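Local structure of metastasis-associated protein MTA1 (Homo sapiens, 6G16) at residues R26-P31 and S44-A49. The protein probably serves as a subunit of the NuRD chromatin-remodelling and histone deacetylase complex, where this region is thought to bind the histone chaperone RBBP4. Numbering follows the deposited sequence.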
# COMPACT_ATOMS: atom_id res chain seq x y z
N ARG B 26 -5.38 -29.76 -2.28
CA ARG B 26 -6.39 -28.79 -1.88
C ARG B 26 -7.11 -29.14 -0.58
O ARG B 26 -7.31 -28.28 0.25
CB ARG B 26 -7.40 -28.62 -3.03
CG ARG B 26 -8.51 -27.62 -2.77
CD ARG B 26 -9.25 -27.22 -4.04
NE ARG B 26 -8.36 -26.65 -5.06
CZ ARG B 26 -7.90 -25.39 -5.07
NH1 ARG B 26 -8.24 -24.52 -4.12
NH2 ARG B 26 -7.09 -24.99 -6.06
N GLU B 27 -7.51 -30.40 -0.40
CA GLU B 27 -8.33 -30.79 0.75
C GLU B 27 -7.54 -30.83 2.06
O GLU B 27 -8.13 -30.72 3.15
CB GLU B 27 -9.02 -32.16 0.52
CG GLU B 27 -9.79 -32.34 -0.79
CD GLU B 27 -10.71 -31.18 -1.15
OE1 GLU B 27 -11.20 -30.48 -0.21
OE2 GLU B 27 -10.95 -30.99 -2.38
N ILE B 28 -6.23 -31.03 1.96
CA ILE B 28 -5.34 -31.01 3.12
C ILE B 28 -4.86 -29.59 3.45
O ILE B 28 -4.95 -29.14 4.58
CB ILE B 28 -4.12 -31.90 2.88
CG1 ILE B 28 -4.60 -33.36 2.78
CG2 ILE B 28 -3.12 -31.74 4.04
CD1 ILE B 28 -3.50 -34.40 2.58
N LEU B 29 -4.35 -28.90 2.44
CA LEU B 29 -3.88 -27.53 2.59
C LEU B 29 -4.97 -26.55 2.99
O LEU B 29 -4.76 -25.74 3.87
CB LEU B 29 -3.24 -27.07 1.28
CG LEU B 29 -2.82 -25.62 1.16
CD1 LEU B 29 -1.83 -25.22 2.25
CD2 LEU B 29 -2.22 -25.43 -0.22
N ARG B 30 -6.11 -26.60 2.32
CA ARG B 30 -7.26 -25.73 2.59
C ARG B 30 -6.85 -24.26 2.44
O ARG B 30 -6.85 -23.51 3.41
CB ARG B 30 -7.86 -26.02 3.98
CG ARG B 30 -8.39 -27.43 4.15
CD ARG B 30 -8.57 -27.78 5.61
NE ARG B 30 -9.51 -26.89 6.29
CZ ARG B 30 -9.37 -26.42 7.53
NH1 ARG B 30 -8.32 -26.74 8.28
NH2 ARG B 30 -10.30 -25.59 8.03
N PRO B 31 -6.47 -23.85 1.22
CA PRO B 31 -5.89 -22.52 0.99
C PRO B 31 -6.73 -21.35 1.48
O PRO B 31 -6.18 -20.37 1.97
CB PRO B 31 -5.76 -22.44 -0.55
CG PRO B 31 -5.92 -23.82 -1.07
CD PRO B 31 -6.71 -24.58 -0.04
N SER B 44 2.70 -29.50 6.11
CA SER B 44 3.51 -29.78 4.93
C SER B 44 3.85 -31.27 4.75
O SER B 44 3.89 -31.78 3.63
CB SER B 44 4.80 -28.94 4.94
OG SER B 44 5.82 -29.54 5.71
N ALA B 45 4.12 -31.96 5.84
CA ALA B 45 4.40 -33.40 5.76
C ALA B 45 3.27 -34.14 5.03
O ALA B 45 3.49 -34.74 3.96
CB ALA B 45 4.63 -33.99 7.16
N ALA B 46 2.07 -34.03 5.60
CA ALA B 46 0.87 -34.60 4.97
C ALA B 46 0.75 -34.24 3.48
O ALA B 46 0.48 -35.11 2.65
CB ALA B 46 -0.37 -34.18 5.74
N ILE B 47 0.96 -32.96 3.15
CA ILE B 47 0.87 -32.47 1.76
C ILE B 47 1.89 -33.16 0.87
O ILE B 47 1.52 -33.61 -0.22
CB ILE B 47 1.03 -30.93 1.67
CG1 ILE B 47 -0.18 -30.24 2.33
CG2 ILE B 47 1.17 -30.46 0.21
CD1 ILE B 47 0.01 -28.75 2.56
N LYS B 48 3.14 -33.25 1.34
CA LYS B 48 4.24 -33.85 0.55
C LYS B 48 3.98 -35.35 0.30
O LYS B 48 4.20 -35.87 -0.80
CB LYS B 48 5.58 -33.67 1.27
CG LYS B 48 6.12 -32.25 1.15
CD LYS B 48 7.29 -31.99 2.09
CE LYS B 48 7.48 -30.50 2.32
NZ LYS B 48 8.64 -30.26 3.22
N ALA B 49 3.50 -36.03 1.33
CA ALA B 49 3.15 -37.43 1.22
C ALA B 49 2.10 -37.61 0.15
O ALA B 49 2.34 -38.29 -0.86
CB ALA B 49 2.66 -37.96 2.55
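I28 of helix 26-29 meets I47 of helix 44-53, their side chains sliding past one another in opposite directions. The closest touch is that of the I28 CG2 methyl on I47 CG1, at 3.7 Å. With CG1 of I28 beside the backbone N (chi1 -66°), CG2 is left anti to that N and reaches the 44-49 segment, where it also meets the methyl of A46, CG2 to CB 4.1 Å. The longer branch of I28 reaches A46 by another route, its CD1 ending 4.0 Å from A46 O, a van der Waals contact with the backbone.

Further along the same branch of I47, the packing passes to L29. The CD1 end of I47, carried out by an extended chi2 of 167°, rests against L29 CB at 3.9 Å and L29 CD1 at 4.0 Å, the two side chains lying oblique to one another. I47 thus lays its CG1-CD1 branch across I28 and L29, CG1 against the one and CD1 against the other, while A46 offers a small surface beside it. L29 and I47 are buried, whereas I28 is partly exposed. An aromatic side chain of the partner protein packs on L29.

The interface is apolar and small, 177 Å² in all. It joins the single-turn helix 26-29 to the start of helix 44-53, whose first turn is tied to N43 by a hydrogen bond from A46 N. I42 packs on both L29 and I47, and C25 on I47, adding to the apolar cluster between the helices. R30 leaves helix 26-29 with positive phi and takes the N-cap position of helix 31-34, while helix 44-53 packs beside 26-29.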